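Local atomic coordinates of 6-phospho-alpha-glucosidase (Merdibacter massiliensis, PDB entry 6VC6), a protein that probably hydrolyses 6-phosphorylated alpha-glucosides to release glucose 6-phosphate, using NAD and a manganese ion as other family 4 glycosidases do. Residues Q45-E50 with R294-C299; M92-E97 with R283-I288; G119-V124 with G435-L440. All coordinates share one frame; numbering follows the deposited sequence.

Interaction 1 (Q45-E50 with R294-C299); sequences QQPIGE and RVFAEC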
loop_
_atom_site.group_PDB
_atom_site.type_symbol
_atom_site.label_atom_id
_atom_site.label_comp_id
_atom_site.label_asym_id
_atom_site.label_seq_id
_atom_site.Cartn_x
_atom_site.Cartn_y
_atom_site.Cartn_z
ATOM N N GLN A 45 -13.901 -7.224 14.161
ATOM C CA GLN A 45 -14.007 -8.208 13.092
ATOM C C GLN A 45 -15.360 -8.910 13.065
ATOM O O GLN A 45 -15.758 -9.417 12.010
ATOM C CB GLN A 45 -12.889 -9.245 13.234
ATOM C CG GLN A 45 -12.752 -10.201 12.061
ATOM C CD GLN A 45 -11.648 -11.219 12.265
ATOM O OE1 GLN A 45 -10.772 -11.379 11.416
ATOM N NE2 GLN A 45 -11.685 -11.914 13.396
ATOM N N GLN A 46 -16.079 -8.932 14.189
ATOM C CA GLN A 46 -17.301 -9.732 14.277
ATOM C C GLN A 46 -18.385 -9.299 13.295
ATOM O O GLN A 46 -18.930 -10.173 12.597
ATOM C CB GLN A 46 -17.817 -9.720 15.720
ATOM C CG GLN A 46 -19.061 -10.564 15.933
ATOM C CD GLN A 46 -19.696 -10.331 17.287
ATOM O OE1 GLN A 46 -20.790 -9.777 17.386
ATOM N NE2 GLN A 46 -19.011 -10.756 18.343
ATOM N N PRO A 47 -18.760 -8.018 13.186
ATOM C CA PRO A 47 -19.811 -7.666 12.215
ATOM C C PRO A 47 -19.402 -7.910 10.775
ATOM O O PRO A 47 -20.269 -8.140 9.922
ATOM C CB PRO A 47 -20.061 -6.177 12.490
ATOM C CG PRO A 47 -18.804 -5.691 13.106
ATOM C CD PRO A 47 -18.305 -6.832 13.936
ATOM N N ILE A 48 -18.104 -7.869 10.473
ATOM C CA ILE A 48 -17.650 -8.185 9.123
ATOM C C ILE A 48 -17.757 -9.683 8.865
ATOM O O ILE A 48 -18.154 -10.113 7.775
ATOM C CB ILE A 48 -16.217 -7.666 8.912
ATOM C CG1 ILE A 48 -16.216 -6.137 8.845
ATOM C CG2 ILE A 48 -15.609 -8.255 7.650
ATOM C CD1 ILE A 48 -14.872 -5.513 9.134
ATOM N N GLY A 49 -17.423 -10.499 9.867
ATOM C CA GLY A 49 -17.519 -11.939 9.696
ATOM C C GLY A 49 -18.952 -12.429 9.606
ATOM O O GLY A 49 -19.256 -13.342 8.835
ATOM N N GLU A 50 -19.850 -11.836 10.396
ATOM C CA GLU A 50 -21.258 -12.210 10.312
ATOM C C GLU A 50 -21.871 -11.780 8.986
ATOM O O GLU A 50 -22.755 -12.467 8.462
ATOM C CB GLU A 50 -22.035 -11.608 11.482
ATOM C CG GLU A 50 -21.622 -12.152 12.840
ATOM C CD GLU A 50 -21.868 -13.643 12.974
ATOM O OE1 GLU A 50 -22.878 -14.134 12.424
ATOM O OE2 GLU A 50 -21.051 -14.325 13.626
ATOM N N ARG A 294 -19.539 4.039 6.514
ATOM C CA ARG A 294 -20.434 3.472 5.511
ATOM C C ARG A 294 -20.312 1.956 5.466
ATOM O O ARG A 294 -21.323 1.249 5.388
ATOM C CB ARG A 294 -20.146 4.074 4.137
ATOM C CG ARG A 294 -20.460 5.555 4.017
ATOM C CD ARG A 294 -20.309 6.028 2.582
ATOM N NE ARG A 294 -19.000 5.683 2.033
ATOM C CZ ARG A 294 -17.964 6.515 1.995
ATOM N NH1 ARG A 294 -18.081 7.745 2.475
ATOM N NH2 ARG A 294 -16.810 6.116 1.477
ATOM N N VAL A 295 -19.083 1.441 5.535
ATOM C CA VAL A 295 -18.864 0.006 5.394
ATOM C C VAL A 295 -19.408 -0.748 6.601
ATOM O O VAL A 295 -20.095 -1.766 6.455
ATOM C CB VAL A 295 -17.367 -0.277 5.168
ATOM C CG1 VAL A 295 -17.024 -1.702 5.570
ATOM C CG2 VAL A 295 -16.998 -0.023 3.713
ATOM N N PHE A 296 -19.122 -0.263 7.812
ATOM C CA PHE A 296 -19.611 -0.948 9.004
ATOM C C PHE A 296 -21.122 -0.808 9.157
ATOM O O PHE A 296 -21.763 -1.679 9.754
ATOM C CB PHE A 296 -18.897 -0.423 10.249
ATOM C CG PHE A 296 -17.597 -1.119 10.539
ATOM C CD1 PHE A 296 -17.575 -2.312 11.242
ATOM C CD2 PHE A 296 -16.397 -0.582 10.104
ATOM C CE1 PHE A 296 -16.381 -2.956 11.508
ATOM C CE2 PHE A 296 -15.199 -1.221 10.367
ATOM C CZ PHE A 296 -15.191 -2.409 11.070
ATOM N N ALA A 297 -21.706 0.269 8.626
ATOM C CA ALA A 297 -23.152 0.444 8.731
ATOM C C ALA A 297 -23.895 -0.511 7.806
ATOM O O ALA A 297 -24.966 -1.018 8.161
ATOM C CB ALA A 297 -23.537 1.891 8.426
ATOM N N GLU A 298 -23.340 -0.766 6.616
ATOM C CA GLU A 298 -23.726 -1.702 5.564
ATOM C C GLU A 298 -23.921 -3.106 6.125
ATOM O O GLU A 298 -24.821 -3.836 5.694
ATOM C CB GLU A 298 -22.673 -1.720 4.458
ATOM C CG GLU A 298 -23.255 -2.007 3.077
ATOM C CD GLU A 298 -22.346 -2.835 2.192
ATOM O OE1 GLU A 298 -22.821 -3.843 1.628
ATOM O OE2 GLU A 298 -21.165 -2.460 2.031
ATOM N N CYS A 299 -22.787 -3.499 6.713
ATOM C CA CYS A 299 -22.677 -4.821 7.323
ATOM C C CYS A 299 -23.704 -4.995 8.431
ATOM O O CYS A 299 -24.315 -6.061 8.556
ATOM C CB CYS A 299 -21.262 -5.035 7.863
ATOM S SG CYS A 299 -19.960 -5.099 6.605
#
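Pro-47 and Ile-48 on one helix meet Phe-296 and Cys-299 on another, in a small apolar contact that buries 215 Å². The axes of the two short segments pass 9.4 Å apart at an angle of 53°, and the backbones come nearest at Ile-48 and Cys-299, whose CA atoms are 6.3 Å apart.

The tight part gathers round the phenyl ring, whose side chain lies about 6 Å from the bound NAD. Ile-48 sends CG1 out beside its own backbone N (chi1 -71°) and carries the chain on almost extended, which lays CD1 at 3.7 Å from CZ of Phe-296, meeting the ring obliquely. Pro-47 comes to the same aromatic corner from another direction: its CG lies near the ring plane, at the edge, 4.0 Å from Phe-296 CE1. One ring atom, CE1, is thus touched by both residues. Proline has no N-H to give to the preceding turn, and helix 42-59 is kinked here, since the N atoms of Pro-47 and Ile-48 both lack that bond.

Toward Cys-299 the fit is looser. Its CB rests 3.9 Å from the carbonyl O of Pro-47, and its SG stays 4.5 Å from CG1 of Ile-48. Farther round the helices, Gln-46 on one side and Arg-294 and Ala-297 on the other face solvent and leave the contact to the four buried residues.

Helix 42-59 follows strand 32-38 in the Rossmann-like nucleotide-binding half, while helix 291-305 comes from the C-terminal family region. Helix 16-25 packs against the junction, Thr-16 touching Ile-48 and Pro-17 touching Cys-299; Tyr-67 of strand 64-68 touches Gln-45 and Gln-46, and its OH is hydrogen-bonded to Glu-50 of helix 42-59.

Interaction 2 (M92-E97 with R283-I288); sequences MRREDE and RADEVI. With G6P (6-O-phosphono-alpha-D-glucopyranose), chain F.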
loop_
_atom_site.group_PDB
_atom_site.type_symbol
_atom_site.label_atom_id
_atom_site.label_comp_id
_atom_site.label_asym_id
_atom_site.label_seq_id
_atom_site.Cartn_x
_atom_site.Cartn_y
_atom_site.Cartn_z
HETATM N N MSE A 92 -4.421 5.810 15.629
HETATM C CA MSE A 92 -3.007 6.168 15.623
HETATM C C MSE A 92 -2.626 6.890 14.332
HETATM O O MSE A 92 -1.696 7.696 14.319
HETATM C CB MSE A 92 -2.132 4.928 15.818
HETATM C CG MSE A 92 -2.112 4.408 17.250
HETATM SE SE MSE A 92 -1.733 5.793 18.581
HETATM C CE MSE A 92 -0.025 6.433 17.889
ATOM N N ARG A 93 -3.345 6.597 13.245
ATOM C CA ARG A 93 -3.184 7.389 12.028
ATOM C C ARG A 93 -3.590 8.835 12.271
ATOM O O ARG A 93 -2.981 9.763 11.725
ATOM C CB ARG A 93 -4.002 6.785 10.886
ATOM C CG ARG A 93 -3.905 7.561 9.578
ATOM C CD ARG A 93 -4.825 6.990 8.507
ATOM N NE ARG A 93 -4.672 7.684 7.231
ATOM C CZ ARG A 93 -5.318 7.354 6.117
ATOM N NH1 ARG A 93 -6.167 6.335 6.117
ATOM N NH2 ARG A 93 -5.115 8.041 5.001
ATOM N N ARG A 94 -4.618 9.043 13.095
ATOM C CA ARG A 94 -5.020 10.392 13.477
ATOM C C ARG A 94 -3.891 11.110 14.208
ATOM O O ARG A 94 -3.596 12.277 13.928
ATOM C CB ARG A 94 -6.275 10.326 14.347
ATOM C CG ARG A 94 -7.023 11.636 14.492
ATOM C CD ARG A 94 -8.292 11.437 15.306
ATOM N NE ARG A 94 -9.145 12.619 15.295
ATOM C CZ ARG A 94 -9.042 13.623 16.160
ATOM N NH1 ARG A 94 -8.117 13.588 17.111
ATOM N NH2 ARG A 94 -9.862 14.661 16.077
ATOM N N GLU A 95 -3.243 10.417 15.150
ATOM C CA GLU A 95 -2.132 11.019 15.882
ATOM C C GLU A 95 -0.952 11.303 14.961
ATOM O O GLU A 95 -0.261 12.315 15.126
ATOM C CB GLU A 95 -1.706 10.105 17.032
ATOM C CG GLU A 95 -2.787 9.862 18.073
ATOM C CD GLU A 95 -2.964 11.035 19.017
ATOM O OE1 GLU A 95 -2.030 11.857 19.128
ATOM O OE2 GLU A 95 -4.034 11.133 19.653
ATOM N N ASP A 96 -0.704 10.418 13.990
ATOM C CA ASP A 96 0.357 10.661 13.019
ATOM C C ASP A 96 0.110 11.952 12.247
ATOM O O ASP A 96 1.030 12.752 12.044
ATOM C CB ASP A 96 0.463 9.483 12.048
ATOM C CG ASP A 96 0.901 8.199 12.726
ATOM O OD1 ASP A 96 1.499 8.270 13.820
ATOM O OD2 ASP A 96 0.644 7.117 12.159
ATOM N N GLU A 97 -1.131 12.173 11.815
ATOM C CA GLU A 97 -1.433 13.330 10.982
ATOM C C GLU A 97 -1.549 14.606 11.809
ATOM O O GLU A 97 -1.038 15.655 11.404
ATOM C CB GLU A 97 -2.721 13.077 10.195
ATOM C CG GLU A 97 -2.557 12.136 9.009
ATOM C CD GLU A 97 -3.888 11.572 8.548
ATOM O OE1 GLU A 97 -4.910 11.886 9.190
ATOM O OE2 GLU A 97 -3.920 10.821 7.549
ATOM N N ARG A 283 -7.196 13.498 7.153
ATOM C CA ARG A 283 -7.696 12.428 6.293
ATOM C C ARG A 283 -8.165 11.231 7.111
ATOM O O ARG A 283 -9.136 10.561 6.742
ATOM C CB ARG A 283 -6.611 12.014 5.298
ATOM C CG ARG A 283 -6.970 10.821 4.425
ATOM C CD ARG A 283 -8.230 11.071 3.611
ATOM N NE ARG A 283 -8.634 9.884 2.862
ATOM C CZ ARG A 283 -9.796 9.755 2.232
ATOM N NH1 ARG A 283 -10.681 10.741 2.259
ATOM N NH2 ARG A 283 -10.076 8.636 1.576
ATOM N N ALA A 284 -7.487 10.947 8.227
ATOM C CA ALA A 284 -7.935 9.871 9.105
ATOM C C ALA A 284 -9.337 10.145 9.633
ATOM O O ALA A 284 -10.144 9.221 9.786
ATOM C CB ALA A 284 -6.953 9.685 10.260
ATOM N N ASP A 285 -9.647 11.415 9.909
ATOM C CA ASP A 285 -11.003 11.773 10.308
ATOM C C ASP A 285 -11.976 11.627 9.143
ATOM O O ASP A 285 -13.135 11.243 9.340
ATOM C CB ASP A 285 -11.030 13.200 10.857
ATOM C CG ASP A 285 -10.154 13.369 12.081
ATOM O OD1 ASP A 285 -10.341 12.612 13.058
ATOM O OD2 ASP A 285 -9.277 14.259 12.068
ATOM N N GLU A 286 -11.522 11.932 7.923
ATOM C CA GLU A 286 -12.365 11.737 6.747
ATOM C C GLU A 286 -12.707 10.265 6.558
ATOM O O GLU A 286 -13.845 9.922 6.217
ATOM C CB GLU A 286 -11.671 12.275 5.496
ATOM C CG GLU A 286 -11.238 13.724 5.567
ATOM C CD GLU A 286 -10.388 14.121 4.376
ATOM O OE1 GLU A 286 -9.514 15.000 4.533
ATOM O OE2 GLU A 286 -10.590 13.549 3.284
ATOM N N VAL A 287 -11.728 9.382 6.767
ATOM C CA VAL A 287 -11.976 7.951 6.647
ATOM C C VAL A 287 -12.903 7.477 7.755
ATOM O O VAL A 287 -13.824 6.685 7.514
ATOM C CB VAL A 287 -10.650 7.172 6.651
ATOM C CG1 VAL A 287 -10.914 5.673 6.693
ATOM C CG2 VAL A 287 -9.815 7.540 5.435
ATOM N N ILE A 288 -12.678 7.944 8.984
ATOM C CA ILE A 288 -13.568 7.562 10.072
ATOM C C ILE A 288 -14.988 8.025 9.780
ATOM O O ILE A 288 -15.943 7.265 9.953
ATOM C CB ILE A 288 -13.049 8.098 11.417
ATOM C CG1 ILE A 288 -11.767 7.362 11.812
ATOM C CG2 ILE A 288 -14.096 7.899 12.504
ATOM C CD1 ILE A 288 -11.094 7.916 13.052
HETATM C C1 G6P F . -3.383 5.152 -1.972
HETATM C C2 G6P F . -2.231 4.199 -1.626
HETATM C C3 G6P F . -2.404 3.453 -0.315
HETATM C C4 G6P F . -2.961 4.402 0.720
HETATM C C5 G6P F . -4.378 4.744 0.299
HETATM C C6 G6P F . -4.949 5.791 1.247
HETATM O O1 G6P F . -3.916 4.807 -3.258
HETATM O O2 G6P F . -2.070 3.247 -2.687
HETATM O O3 G6P F . -1.153 2.920 0.132
HETATM O O4 G6P F . -2.972 3.760 1.998
HETATM O O5 G6P F . -4.461 5.287 -1.024
HETATM O O6 G6P F . -6.368 5.683 1.247
HETATM P P G6P F . -7.243 6.435 2.367
HETATM O O1P G6P F . -7.210 5.469 3.527
HETATM O O2P G6P F . -6.512 7.734 2.613
HETATM O O3P G6P F . -8.593 6.611 1.713
#
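The phosphate end of the sugar pocket is built where Arg-93 of helix 89-102 and Arg-283 of helix 283-289 converge on the 6-phosphate of G6P. The two segments run nearly antiparallel, at 151°, with Ala-284 as the spacer: its CB sits 3.8 Å from CG of Arg-93. Arg-93 reaches the ligand fully stretched, CG opposite its backbone N (chi1 179°), and presents a guanidinium edge, NH1 to O1P at 2.9 Å and NH2 to O2P at 2.8 Å. Arg-283, bent after CB, also comes edge-on, giving NE to O2P at 3.0 Å and NH2 to O3P, its plane turned 74° from that of Arg-93. O2P is therefore gripped by both arginines.

Behind them Glu-97 joins the helices. Its OE1 takes the backbone N of Ala-284 at 2.9 Å through the syn lone pair and also binds Thr-282 OG1, while OE2 receives NE of Arg-93 from above the carboxylate plane. On the outer side Arg-94 NE is hydrogen-bonded to Asp-285 OD1 at its syn lone pair, 2.5 Å away, within a salt bridge. A leucine in place of Arg-94 would probably leave Asp-285 OD1 without its cationic mate, with OD2 still held by Thr-282 N and His-98.

Glu-286 OE2 takes NH1 of Arg-283, which also pairs with Asp-238. These carboxylates and Glu-97 probably steady both guanidinium groups for the phosphate, consistent with an enzyme selective for 6-phosphorylated sugars.

Interaction 3 (G119-V124 with G435-L440); sequences GLRSCV and GMWPEL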
loop_
_atom_site.group_PDB
_atom_site.type_symbol
_atom_site.label_atom_id
_atom_site.label_comp_id
_atom_site.label_asym_id
_atom_site.label_seq_id
_atom_site.Cartn_x
_atom_site.Cartn_y
_atom_site.Cartn_z
ATOM N N GLY A 119 5.422 3.556 10.173
ATOM C CA GLY A 119 6.371 2.529 9.778
ATOM C C GLY A 119 6.963 1.787 10.961
ATOM O O GLY A 119 7.134 0.566 10.915
ATOM N N LEU A 120 7.281 2.511 12.036
ATOM C CA LEU A 120 7.848 1.865 13.215
ATOM C C LEU A 120 6.834 0.939 13.877
ATOM O O LEU A 120 7.198 -0.134 14.373
ATOM C CB LEU A 120 8.347 2.918 14.203
ATOM C CG LEU A 120 9.697 3.553 13.864
ATOM C CD1 LEU A 120 10.165 4.468 14.987
ATOM C CD2 LEU A 120 10.737 2.482 13.571
ATOM N N ARG A 121 5.560 1.335 13.895
ATOM C CA ARG A 121 4.521 0.450 14.413
ATOM C C ARG A 121 4.365 -0.783 13.533
ATOM O O ARG A 121 4.177 -1.896 14.038
ATOM C CB ARG A 121 3.192 1.197 14.517
ATOM C CG ARG A 121 3.147 2.257 15.601
ATOM C CD ARG A 121 1.713 2.668 15.908
ATOM N NE ARG A 121 1.008 3.149 14.722
ATOM C CZ ARG A 121 1.114 4.382 14.236
ATOM N NH1 ARG A 121 1.901 5.268 14.831
ATOM N NH2 ARG A 121 0.432 4.730 13.153
ATOM N N SER A 122 4.443 -0.604 12.212
ATOM C CA SER A 122 4.261 -1.729 11.302
ATOM C C SER A 122 5.440 -2.692 11.367
ATOM O O SER A 122 5.253 -3.909 11.269
ATOM C CB SER A 122 4.054 -1.220 9.876
ATOM O OG SER A 122 2.821 -0.533 9.760
ATOM N N CYS A 123 6.659 -2.169 11.532
ATOM C CA CYS A 123 7.828 -3.038 11.650
ATOM C C CYS A 123 7.668 -4.028 12.796
ATOM O O CYS A 123 7.975 -5.216 12.649
ATOM C CB CYS A 123 9.092 -2.202 11.849
ATOM S SG CYS A 123 9.678 -1.343 10.376
ATOM N N VAL A 124 7.183 -3.554 13.945
ATOM C CA VAL A 124 7.023 -4.421 15.108
ATOM C C VAL A 124 5.951 -5.474 14.847
ATOM O O VAL A 124 6.159 -6.668 15.085
ATOM C CB VAL A 124 6.696 -3.581 16.356
ATOM C CG1 VAL A 124 6.308 -4.480 17.520
ATOM C CG2 VAL A 124 7.878 -2.696 16.724
ATOM N N GLY A 435 3.675 2.147 23.726
ATOM C CA GLY A 435 3.659 0.697 23.754
ATOM C C GLY A 435 3.572 0.041 22.391
ATOM O O GLY A 435 3.215 -1.136 22.289
HETATM N N MSE A 436 3.904 0.781 21.338
HETATM C CA MSE A 436 3.750 0.271 19.979
HETATM C C MSE A 436 5.033 0.382 19.157
HETATM O O MSE A 436 5.144 -0.209 18.082
HETATM C CB MSE A 436 2.616 1.009 19.269
HETATM C CG MSE A 436 1.244 0.757 19.874
HETATM SE SE MSE A 436 -0.024 2.188 19.486
HETATM C CE MSE A 436 0.598 3.503 20.777
ATOM N N TRP A 437 5.990 1.141 19.660
ATOM C CA TRP A 437 7.275 1.343 19.013
ATOM C C TRP A 437 8.333 0.449 19.638
ATOM O O TRP A 437 8.166 -0.042 20.758
ATOM C CB TRP A 437 7.711 2.807 19.144
ATOM C CG TRP A 437 7.257 3.700 18.036
ATOM C CD1 TRP A 437 6.233 3.474 17.162
ATOM C CD2 TRP A 437 7.816 4.970 17.681
ATOM N NE1 TRP A 437 6.119 4.528 16.287
ATOM C CE2 TRP A 437 7.079 5.458 16.584
ATOM C CE3 TRP A 437 8.867 5.741 18.185
ATOM C CZ2 TRP A 437 7.362 6.682 15.984
ATOM C CZ3 TRP A 437 9.146 6.955 17.588
ATOM C CH2 TRP A 437 8.397 7.413 16.497
ATOM N N PRO A 438 9.442 0.210 18.943
ATOM C CA PRO A 438 10.619 -0.335 19.622
ATOM C C PRO A 438 11.231 0.722 20.525
ATOM O O PRO A 438 11.013 1.924 20.355
ATOM C CB PRO A 438 11.560 -0.701 18.469
ATOM C CG PRO A 438 11.173 0.234 17.374
ATOM C CD PRO A 438 9.681 0.407 17.501
ATOM N N GLU A 439 11.991 0.261 21.512
ATOM C CA GLU A 439 12.695 1.190 22.384
ATOM C C GLU A 439 13.735 1.962 21.582
ATOM O O GLU A 439 14.388 1.411 20.692
ATOM C CB GLU A 439 13.361 0.448 23.540
ATOM C CG GLU A 439 13.028 1.007 24.915
ATOM C CD GLU A 439 13.886 0.402 26.009
ATOM O OE1 GLU A 439 15.105 0.666 26.024
ATOM O OE2 GLU A 439 13.351 -0.345 26.851
ATOM N N LEU A 440 13.873 3.248 21.885
ATOM C CA LEU A 440 14.830 4.123 21.211
ATOM C C LEU A 440 15.724 4.741 22.278
ATOM O O LEU A 440 15.327 5.693 22.957
ATOM C CB LEU A 440 14.116 5.191 20.386
ATOM C CG LEU A 440 13.274 4.697 19.206
ATOM C CD1 LEU A 440 12.692 5.872 18.435
ATOM C CD2 LEU A 440 14.096 3.804 18.289
#
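The irregular stretch 435-440 passes across helix 113-136 and comes closest where the CA atoms of Arg-121 and Trp-437 are 5.4 Å apart. Leu-120 lies over one face of the indole. With its CG set beside the backbone N (chi1 -79°), CD1 stands 3.4 Å from the centroid of the six-membered ring of Trp-437, only 4° off the normal, a CH-pi contact. CB of Leu-120 sits 3.4 Å from NE1 of Trp-437, above the five-membered part. Arg-121 instead meets the ring at its edge, CG lying 3.7 Å from CD1 of Trp-437. The indole N-H is spent on Ala-117 O, which helps fix the ring's rotation. Beyond the apolar stem of Arg-121, whose CD runs alongside CB of selenomethionine Met-436 at 3.9 Å, the guanidinium is buried and satisfied by Asp-96, Asn-433 and Ala-87 O. A turn further on, Val-124 CG2 touches Pro-438 CD at 3.7 Å.

This last loop of the chain lies between helix 113-136 and helices 378-400 and 419-432: Trp-437 rests on Leu-426, Met-429 and Ile-430 of helix 419-432, and Leu-394 and Tyr-398 of helix 378-400 pack against Leu-120 and Val-124.

From the N terminus the chain lays down 45-50, 92-97 and 119-124 in turn, all in the Rossmann-like half, before any of them finds its partner. Segment 283-288 then closes interaction 2, and 294-299, on the next helix, closes interaction 1, so the loop of interaction 2 lies within that of interaction 1. Segment 435-440 closes interaction 3 near the C terminus, in a loop that crosses both others. Interactions 2 and 3 are joined by the salt bridge of Asp-96 OD2 with Arg-121 NH2 (2.6 Å), and Met-92 packs on Met-436; interactions 1 and 3 stay about 17 Å apart at their nearest atoms. Together they tie the nucleotide-binding half to helices 283-289 and 291-305 and to the final loop.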